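Local coordinates for chorismate synthase (Campylobacter jejuni, PDB 1SQ1), which probably catalyses the FMNH2-dependent anti-1,4-elimination of phosphate from 5-enolpyruvylshikimate-3-phosphate to give chorismate, the last step of the shikimate pathway, at residues 193-207 / 318-332. Sequence-based numbering, arbitrary orientation.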
ATOM      1  N   ILE A 193      11.752  34.295 -22.363  1.00 68.87           N
ATOM      2  CA  ILE A 193      10.606  33.450 -22.673  1.00 68.70           C
ATOM      3  C   ILE A 193      10.009  33.846 -24.021  1.00 68.69           C
ATOM      4  O   ILE A 193       9.794  33.004 -24.896  1.00 67.35           O
ATOM      5  CB  ILE A 193       9.522  33.559 -21.565  1.00 68.17           C
ATOM      6  CG1 ILE A 193      10.022  32.858 -20.295  1.00 67.94           C
ATOM      7  CG2 ILE A 193       8.196  32.965 -22.053  1.00 64.58           C
ATOM      8  CD1 ILE A 193       9.068  32.944 -19.113  1.00 68.29           C
ATOM      9  N   LEU A 194       9.738  35.136 -24.179  1.00 69.31           N
ATOM     10  CA  LEU A 194       9.182  35.653 -25.422  1.00 70.26           C
ATOM     11  C   LEU A 194      10.122  35.232 -26.565  1.00 71.86           C
ATOM     12  O   LEU A 194       9.689  34.635 -27.559  1.00 72.19           O
ATOM     13  CB  LEU A 194       9.083  37.180 -25.343  1.00 69.54           C
ATOM     14  CG  LEU A 194       7.808  37.855 -25.855  1.00 69.02           C
ATOM     15  CD1 LEU A 194       7.894  39.345 -25.585  1.00 68.63           C
ATOM     16  CD2 LEU A 194       7.621  37.596 -27.338  1.00 69.22           C
ATOM     17  N   ASN A 195      11.413  35.529 -26.417  1.00 71.91           N
ATOM     18  CA  ASN A 195      12.383  35.169 -27.437  1.00 72.13           C
ATOM     19  C   ASN A 195      12.260  33.690 -27.764  1.00 72.39           C
ATOM     20  O   ASN A 195      12.224  33.308 -28.929  1.00 71.64           O
ATOM     21  CB  ASN A 195      13.803  35.468 -26.962  1.00 73.12           C
ATOM     22  CG  ASN A 195      14.829  35.299 -28.065  1.00 74.08           C
ATOM     23  OD1 ASN A 195      14.841  36.058 -29.030  1.00 74.42           O
ATOM     24  ND2 ASN A 195      15.688  34.295 -27.933  1.00 73.44           N
ATOM     25  N   ALA A 196      12.198  32.862 -26.726  1.00 73.84           N
ATOM     26  CA  ALA A 196      12.076  31.422 -26.904  1.00 75.16           C
ATOM     27  C   ALA A 196      10.778  31.070 -27.632  1.00 76.39           C
ATOM     28  O   ALA A 196      10.728  30.099 -28.391  1.00 77.21           O
ATOM     29  CB  ALA A 196      12.128  30.720 -25.558  1.00 74.09           C
ATOM     30  N   ARG A 197       9.732  31.864 -27.413  1.00 77.76           N
ATOM     31  CA  ARG A 197       8.447  31.615 -28.066  1.00 78.56           C
ATOM     32  C   ARG A 197       8.549  31.902 -29.556  1.00 77.35           C
ATOM     33  O   ARG A 197       8.479  30.987 -30.376  1.00 75.90           O
ATOM     34  CB  ARG A 197       7.338  32.483 -27.452  1.00 80.69           C
ATOM     35  CG  ARG A 197       5.957  32.214 -28.048  1.00 84.24           C
ATOM     36  CD  ARG A 197       4.832  32.754 -27.170  1.00 88.33           C
ATOM     37  NE  ARG A 197       4.776  34.215 -27.116  1.00 93.17           N
ATOM     38  CZ  ARG A 197       4.497  35.001 -28.157  1.00 95.92           C
ATOM     39  NH1 ARG A 197       4.247  34.472 -29.353  1.00 97.31           N
ATOM     40  NH2 ARG A 197       4.451  36.320 -28.002  1.00 95.17           N
ATOM     41  N   ASN A 198       8.727  33.179 -29.895  1.00 76.66           N
ATOM     42  CA  ASN A 198       8.833  33.608 -31.286  1.00 75.03           C
ATOM     43  C   ASN A 198       9.756  32.691 -32.088  1.00 75.01           C
ATOM     44  O   ASN A 198       9.477  32.390 -33.253  1.00 75.22           O
ATOM     45  CB  ASN A 198       9.346  35.046 -31.355  1.00 74.53           C
ATOM     46  CG  ASN A 198       8.487  36.006 -30.555  1.00 75.26           C
ATOM     47  OD1 ASN A 198       7.279  35.802 -30.416  1.00 77.53           O
ATOM     48  ND2 ASN A 198       9.101  37.063 -30.032  1.00 72.71           N
ATOM     49  N   SER A 199      10.845  32.245 -31.462  1.00 73.35           N
ATOM     50  CA  SER A 199      11.804  31.359 -32.114  1.00 72.09           C
ATOM     51  C   SER A 199      11.220  29.977 -32.339  1.00 72.89           C
ATOM     52  O   SER A 199      11.889  29.110 -32.909  1.00 73.39           O
ATOM     53  CB  SER A 199      13.062  31.200 -31.260  1.00 69.87           C
ATOM     54  OG  SER A 199      13.802  32.396 -31.184  1.00 71.38           O
ATOM     55  N   LYS A 200       9.980  29.772 -31.896  1.00 72.64           N
ATOM     56  CA  LYS A 200       9.330  28.467 -32.003  1.00 71.36           C
ATOM     57  C   LYS A 200      10.241  27.473 -31.297  1.00 70.24           C
ATOM     58  O   LYS A 200      10.638  26.458 -31.865  1.00 70.86           O
ATOM     59  CB  LYS A 200       9.143  28.044 -33.468  1.00 72.27           C
ATOM     60  CG  LYS A 200       8.069  28.816 -34.222  1.00 75.22           C
ATOM     61  CD  LYS A 200       7.833  28.243 -35.618  1.00 77.55           C
ATOM     62  CE  LYS A 200       7.253  26.830 -35.564  1.00 80.18           C
ATOM     63  NZ  LYS A 200       6.991  26.251 -36.926  1.00 81.76           N
ATOM     64  N   ASP A 201      10.600  27.796 -30.058  1.00 69.44           N
ATOM     65  CA  ASP A 201      11.473  26.940 -29.260  1.00 68.59           C
ATOM     66  C   ASP A 201      10.996  27.046 -27.813  1.00 68.88           C
ATOM     67  O   ASP A 201      10.008  27.728 -27.528  1.00 69.32           O
ATOM     68  CB  ASP A 201      12.929  27.415 -29.381  1.00 67.49           C
ATOM     69  CG  ASP A 201      13.933  26.343 -28.995  1.00 68.58           C
ATOM     70  OD1 ASP A 201      15.151  26.657 -28.987  1.00 66.37           O
ATOM     71  OD2 ASP A 201      13.507  25.194 -28.712  1.00 67.50           O
ATOM     72  N   SER A 202      11.686  26.374 -26.898  1.00 67.78           N
ATOM     73  CA  SER A 202      11.306  26.424 -25.494  1.00 66.69           C
ATOM     74  C   SER A 202      12.542  26.696 -24.646  1.00 66.85           C
ATOM     75  O   SER A 202      13.663  26.729 -25.168  1.00 66.94           O
ATOM     76  CB  SER A 202      10.681  25.099 -25.077  1.00 65.50           C
ATOM     77  OG  SER A 202      11.645  24.064 -25.146  1.00 67.55           O
ATOM     78  N   VAL A 203      12.336  26.892 -23.344  1.00 65.73           N
ATOM     79  CA  VAL A 203      13.440  27.158 -22.420  1.00 64.97           C
ATOM     80  C   VAL A 203      13.149  26.629 -21.026  1.00 64.20           C
ATOM     81  O   VAL A 203      12.014  26.687 -20.568  1.00 64.25           O
ATOM     82  CB  VAL A 203      13.723  28.666 -22.306  1.00 64.59           C
ATOM     83  CG1 VAL A 203      12.459  29.390 -21.914  1.00 64.90           C
ATOM     84  CG2 VAL A 203      14.822  28.911 -21.279  1.00 63.76           C
ATOM     85  N   GLY A 204      14.183  26.124 -20.355  1.00 63.80           N
ATOM     86  CA  GLY A 204      14.017  25.598 -19.008  1.00 63.80           C
ATOM     87  C   GLY A 204      13.779  26.681 -17.967  1.00 63.29           C
ATOM     88  O   GLY A 204      13.718  27.865 -18.306  1.00 64.45           O
ATOM     89  N   ALA A 205      13.637  26.275 -16.704  1.00 61.68           N
ATOM     90  CA  ALA A 205      13.408  27.207 -15.593  1.00 59.47           C
ATOM     91  C   ALA A 205      13.711  26.571 -14.231  1.00 57.50           C
ATOM     92  O   ALA A 205      13.632  25.356 -14.080  1.00 56.75           O
ATOM     93  CB  ALA A 205      11.970  27.711 -15.623  1.00 57.51           C
ATOM     94  N   ALA A 206      14.066  27.401 -13.251  1.00 55.87           N
ATOM     95  CA  ALA A 206      14.374  26.936 -11.898  1.00 55.27           C
ATOM     96  C   ALA A 206      13.327  27.447 -10.892  1.00 55.72           C
ATOM     97  O   ALA A 206      13.182  28.658 -10.690  1.00 55.92           O
ATOM     98  CB  ALA A 206      15.756  27.404 -11.496  1.00 50.35           C
ATOM     99  N   VAL A 207      12.601  26.522 -10.266  1.00 53.96           N
ATOM    100  CA  VAL A 207      11.572  26.894  -9.306  1.00 54.59           C
ATOM    101  C   VAL A 207      12.015  26.816  -7.858  1.00 56.51           C
ATOM    102  O   VAL A 207      12.822  25.957  -7.488  1.00 57.41           O
ATOM    103  CB  VAL A 207      10.328  26.031  -9.475  1.00 53.42           C
ATOM    104  CG1 VAL A 207       9.381  26.261  -8.321  1.00 49.51           C
ATOM    105  CG2 VAL A 207       9.652  26.375 -10.788  1.00 54.51           C
ATOM    106  N   GLY A 318       1.860  33.057 -31.475  1.00109.77           N
ATOM    107  CA  GLY A 318       2.557  32.091 -30.646  1.00110.67           C
ATOM    108  C   GLY A 318       1.657  31.028 -30.033  1.00110.88           C
ATOM    109  O   GLY A 318       0.491  31.289 -29.730  1.00110.91           O
ATOM    110  N   ARG A 319       2.201  29.823 -29.856  1.00110.95           N
ATOM    111  CA  ARG A 319       1.463  28.703 -29.265  1.00110.75           C
ATOM    112  C   ARG A 319       2.365  27.869 -28.354  1.00109.68           C
ATOM    113  O   ARG A 319       3.493  28.272 -28.052  1.00109.44           O
ATOM    114  CB  ARG A 319       0.849  27.813 -30.363  1.00111.25           C
ATOM    115  CG  ARG A 319       1.839  27.214 -31.364  1.00111.53           C
ATOM    116  CD  ARG A 319       2.486  25.925 -30.861  1.00111.24           C
ATOM    117  NE  ARG A 319       3.502  25.431 -31.791  1.00111.18           N
ATOM    118  CZ  ARG A 319       4.696  25.995 -31.970  1.00110.56           C
ATOM    119  NH1 ARG A 319       5.551  25.479 -32.844  1.00110.11           N
ATOM    120  NH2 ARG A 319       5.042  27.064 -31.263  1.00109.04           N
ATOM    121  N   HIS A 320       1.857  26.714 -27.917  1.00107.90           N
ATOM    122  CA  HIS A 320       2.590  25.799 -27.034  1.00105.73           C
ATOM    123  C   HIS A 320       3.081  26.511 -25.765  1.00103.31           C
ATOM    124  O   HIS A 320       2.640  27.619 -25.455  1.00103.48           O
ATOM    125  CB  HIS A 320       3.782  25.194 -27.780  1.00106.76           C
ATOM    126  CG  HIS A 320       4.308  23.936 -27.168  1.00107.43           C
ATOM    127  ND1 HIS A 320       3.564  22.776 -27.105  1.00108.33           N
ATOM    128  CD2 HIS A 320       5.500  23.651 -26.598  1.00108.02           C
ATOM    129  CE1 HIS A 320       4.281  21.829 -26.522  1.00108.60           C
ATOM    130  NE2 HIS A 320       5.459  22.337 -26.205  1.00109.11           N
ATOM    131  N   ASP A 321       3.982  25.878 -25.021  1.00 99.31           N
ATOM    132  CA  ASP A 321       4.501  26.512 -23.818  1.00 95.44           C
ATOM    133  C   ASP A 321       6.017  26.638 -23.929  1.00 92.20           C
ATOM    134  O   ASP A 321       6.745  25.654 -23.783  1.00 91.50           O
ATOM    135  CB  ASP A 321       4.138  25.709 -22.559  1.00 94.85           C
ATOM    136  CG  ASP A 321       4.224  26.550 -21.285  1.00 94.52           C
ATOM    137  OD1 ASP A 321       5.075  27.468 -21.227  1.00 91.94           O
ATOM    138  OD2 ASP A 321       3.452  26.282 -20.337  1.00 94.59           O
ATOM    139  N   PRO A 322       6.508  27.857 -24.205  1.00 88.21           N
ATOM    140  CA  PRO A 322       7.938  28.128 -24.340  1.00 85.13           C
ATOM    141  C   PRO A 322       8.692  27.995 -23.025  1.00 82.82           C
ATOM    142  O   PRO A 322       9.920  28.002 -22.999  1.00 82.57           O
ATOM    143  CB  PRO A 322       7.956  29.552 -24.874  1.00 86.16           C
ATOM    144  CG  PRO A 322       6.757  30.155 -24.228  1.00 86.10           C
ATOM    145  CD  PRO A 322       5.726  29.082 -24.444  1.00 87.02           C
ATOM    146  N   CYS A 323       7.948  27.888 -21.930  1.00 80.51           N
ATOM    147  CA  CYS A 323       8.559  27.752 -20.615  1.00 77.76           C
ATOM    148  C   CYS A 323       7.549  27.207 -19.631  1.00 76.01           C
ATOM    149  O   CYS A 323       6.893  27.966 -18.921  1.00 76.62           O
ATOM    150  CB  CYS A 323       9.062  29.100 -20.113  1.00 77.00           C
ATOM    151  SG  CYS A 323       9.825  28.984 -18.493  1.00 74.44           S
ATOM    152  N   VAL A 324       7.441  25.887 -19.580  1.00 73.72           N
ATOM    153  CA  VAL A 324       6.482  25.241 -18.700  1.00 71.39           C
ATOM    154  C   VAL A 324       6.892  25.304 -17.235  1.00 69.22           C
ATOM    155  O   VAL A 324       6.120  24.943 -16.355  1.00 68.67           O
ATOM    156  CB  VAL A 324       6.261  23.773 -19.130  1.00 72.41           C
ATOM    157  CG1 VAL A 324       7.520  22.943 -18.869  1.00 72.46           C
ATOM    158  CG2 VAL A 324       5.062  23.200 -18.410  1.00 73.80           C
ATOM    159  N   GLY A 325       8.110  25.762 -16.973  1.00 68.04           N
ATOM    160  CA  GLY A 325       8.568  25.880 -15.599  1.00 67.34           C
ATOM    161  C   GLY A 325       7.778  26.933 -14.831  1.00 68.57           C
ATOM    162  O   GLY A 325       7.826  26.987 -13.603  1.00 68.35           O
ATOM    163  N   VAL A 326       7.054  27.788 -15.545  1.00 69.68           N
ATOM    164  CA  VAL A 326       6.256  28.806 -14.883  1.00 69.23           C
ATOM    165  C   VAL A 326       5.017  28.124 -14.334  1.00 69.77           C
ATOM    166  O   VAL A 326       4.774  28.179 -13.134  1.00 72.45           O
ATOM    167  CB  VAL A 326       5.856  29.945 -15.848  1.00 68.57           C
ATOM    168  CG1 VAL A 326       4.775  30.810 -15.217  1.00 68.21           C
ATOM    169  CG2 VAL A 326       7.069  30.803 -16.159  1.00 66.67           C
ATOM    170  N   ARG A 327       4.242  27.479 -15.205  1.00 69.89           N
ATOM    171  CA  ARG A 327       3.036  26.757 -14.785  1.00 68.22           C
ATOM    172  C   ARG A 327       3.488  25.690 -13.786  1.00 65.72           C
ATOM    173  O   ARG A 327       2.803  25.405 -12.809  1.00 65.85           O
ATOM    174  CB  ARG A 327       2.354  26.088 -15.997  1.00 70.04           C
ATOM    175  CG  ARG A 327       1.052  25.337 -15.695  1.00 74.69           C
ATOM    176  CD  ARG A 327       0.464  24.613 -16.950  1.00 80.58           C
ATOM    177  NE  ARG A 327       0.743  23.164 -16.978  1.00 85.06           N
ATOM    178  CZ  ARG A 327       0.218  22.289 -17.850  1.00 86.24           C
ATOM    179  NH1 ARG A 327      -0.627  22.699 -18.793  1.00 86.33           N
ATOM    180  NH2 ARG A 327       0.525  20.993 -17.778  1.00 83.59           N
ATOM    181  N   GLY A 328       4.666  25.131 -14.027  1.00 62.01           N
ATOM    182  CA  GLY A 328       5.187  24.098 -13.154  1.00 60.36           C
ATOM    183  C   GLY A 328       5.400  24.527 -11.719  1.00 59.08           C
ATOM    184  O   GLY A 328       5.342  23.702 -10.809  1.00 59.11           O
ATOM    185  N   SER A 329       5.664  25.809 -11.504  1.00 58.04           N
ATOM    186  CA  SER A 329       5.881  26.290 -10.148  1.00 56.65           C
ATOM    187  C   SER A 329       4.573  26.144  -9.381  1.00 56.69           C
ATOM    188  O   SER A 329       4.579  25.800  -8.197  1.00 57.34           O
ATOM    189  CB  SER A 329       6.299  27.754 -10.148  1.00 56.02           C
ATOM    190  OG  SER A 329       5.182  28.591 -10.391  1.00 58.16           O
ATOM    191  N   VAL A 330       3.451  26.400 -10.057  1.00 54.88           N
ATOM    192  CA  VAL A 330       2.137  26.278  -9.419  1.00 54.28           C
ATOM    193  C   VAL A 330       1.864  24.826  -9.008  1.00 53.95           C
ATOM    194  O   VAL A 330       1.232  24.567  -7.984  1.00 54.42           O
ATOM    195  CB  VAL A 330       0.983  26.742 -10.362  1.00 52.93           C
ATOM    196  CG1 VAL A 330      -0.340  26.713  -9.610  1.00 50.74           C
ATOM    197  CG2 VAL A 330       1.254  28.131 -10.901  1.00 50.30           C
ATOM    198  N   VAL A 331       2.337  23.888  -9.822  1.00 54.06           N
ATOM    199  CA  VAL A 331       2.153  22.470  -9.554  1.00 54.31           C
ATOM    200  C   VAL A 331       3.120  22.008  -8.467  1.00 56.26           C
ATOM    201  O   VAL A 331       2.751  21.206  -7.605  1.00 57.23           O
ATOM    202  CB  VAL A 331       2.368  21.631 -10.825  1.00 53.27           C
ATOM    203  CG1 VAL A 331       2.281  20.155 -10.497  1.00 51.27           C
ATOM    204  CG2 VAL A 331       1.325  22.004 -11.865  1.00 51.16           C
ATOM    205  N   ALA A 332       4.350  22.513  -8.499  1.00 56.28           N
ATOM    206  CA  ALA A 332       5.329  22.149  -7.483  1.00 56.06           C
ATOM    207  C   ALA A 332       4.752  22.506  -6.112  1.00 57.16           C
ATOM    208  O   ALA A 332       5.045  21.843  -5.116  1.00 57.24           O
ATOM    209  CB  ALA A 332       6.624  22.887  -7.717  1.00 54.51           C
TER
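The guanidinium of Arg197 meets Gly318 obliquely, NH1 standing 3.2 Å from Gly318 CA, while Asn198 OD1 lies over one of its faces, offset toward the rim. The Arg319 guanidinium is likewise approached at a slant, by the CE methylene of Lys200, 3.5 Å from Arg319 NH1. Arg319 is predicted to bind FMN, and with Lys200 NZ 4.4 Å from Arg319 NH1 the two basic ends are consistent with the edge of a pocket for an anionic cofactor. Deeper in, Pro322 lies against the last turns of helix 186-198: its CG is 3.8 Å from Ile193 CG2, the two side chains crossing at about a right angle, and its CB packs on Arg197 CA and CB. A Schellman motif at Lys200 ends this helix, and the chain then runs past Pro322 and Cys323 into strand 205-212 of an antiparallel sheet; helix 325-346 packs on that sheet, and strand 205-207 and helix 325-332 run nearly parallel, at 20° with axes 8.2 Å apart. Residues 199-204 and 318-324 are joined by a hydrogen bond from Val203 N to Pro322 O, 2.7 Å long but bent to 135° at the hydrogen; Ser202 CA also approaches that oxygen. Asp321 OD1 accepts from Cys323 N, forming an Asx turn. With SG anti to the backbone N (chi1 -180°), Cys323 brings its sulfur to 3.8 Å from Ala205 CB, which also rests on Gly325 CA. Farther along, Val207 CG2 sits 3.7 Å from Ser329 CB, whose hydroxyl is turned back to Val326 O. Next to Val203, Ser202 OG hydrogen-bonds Thr295 O of the predicted FMN site.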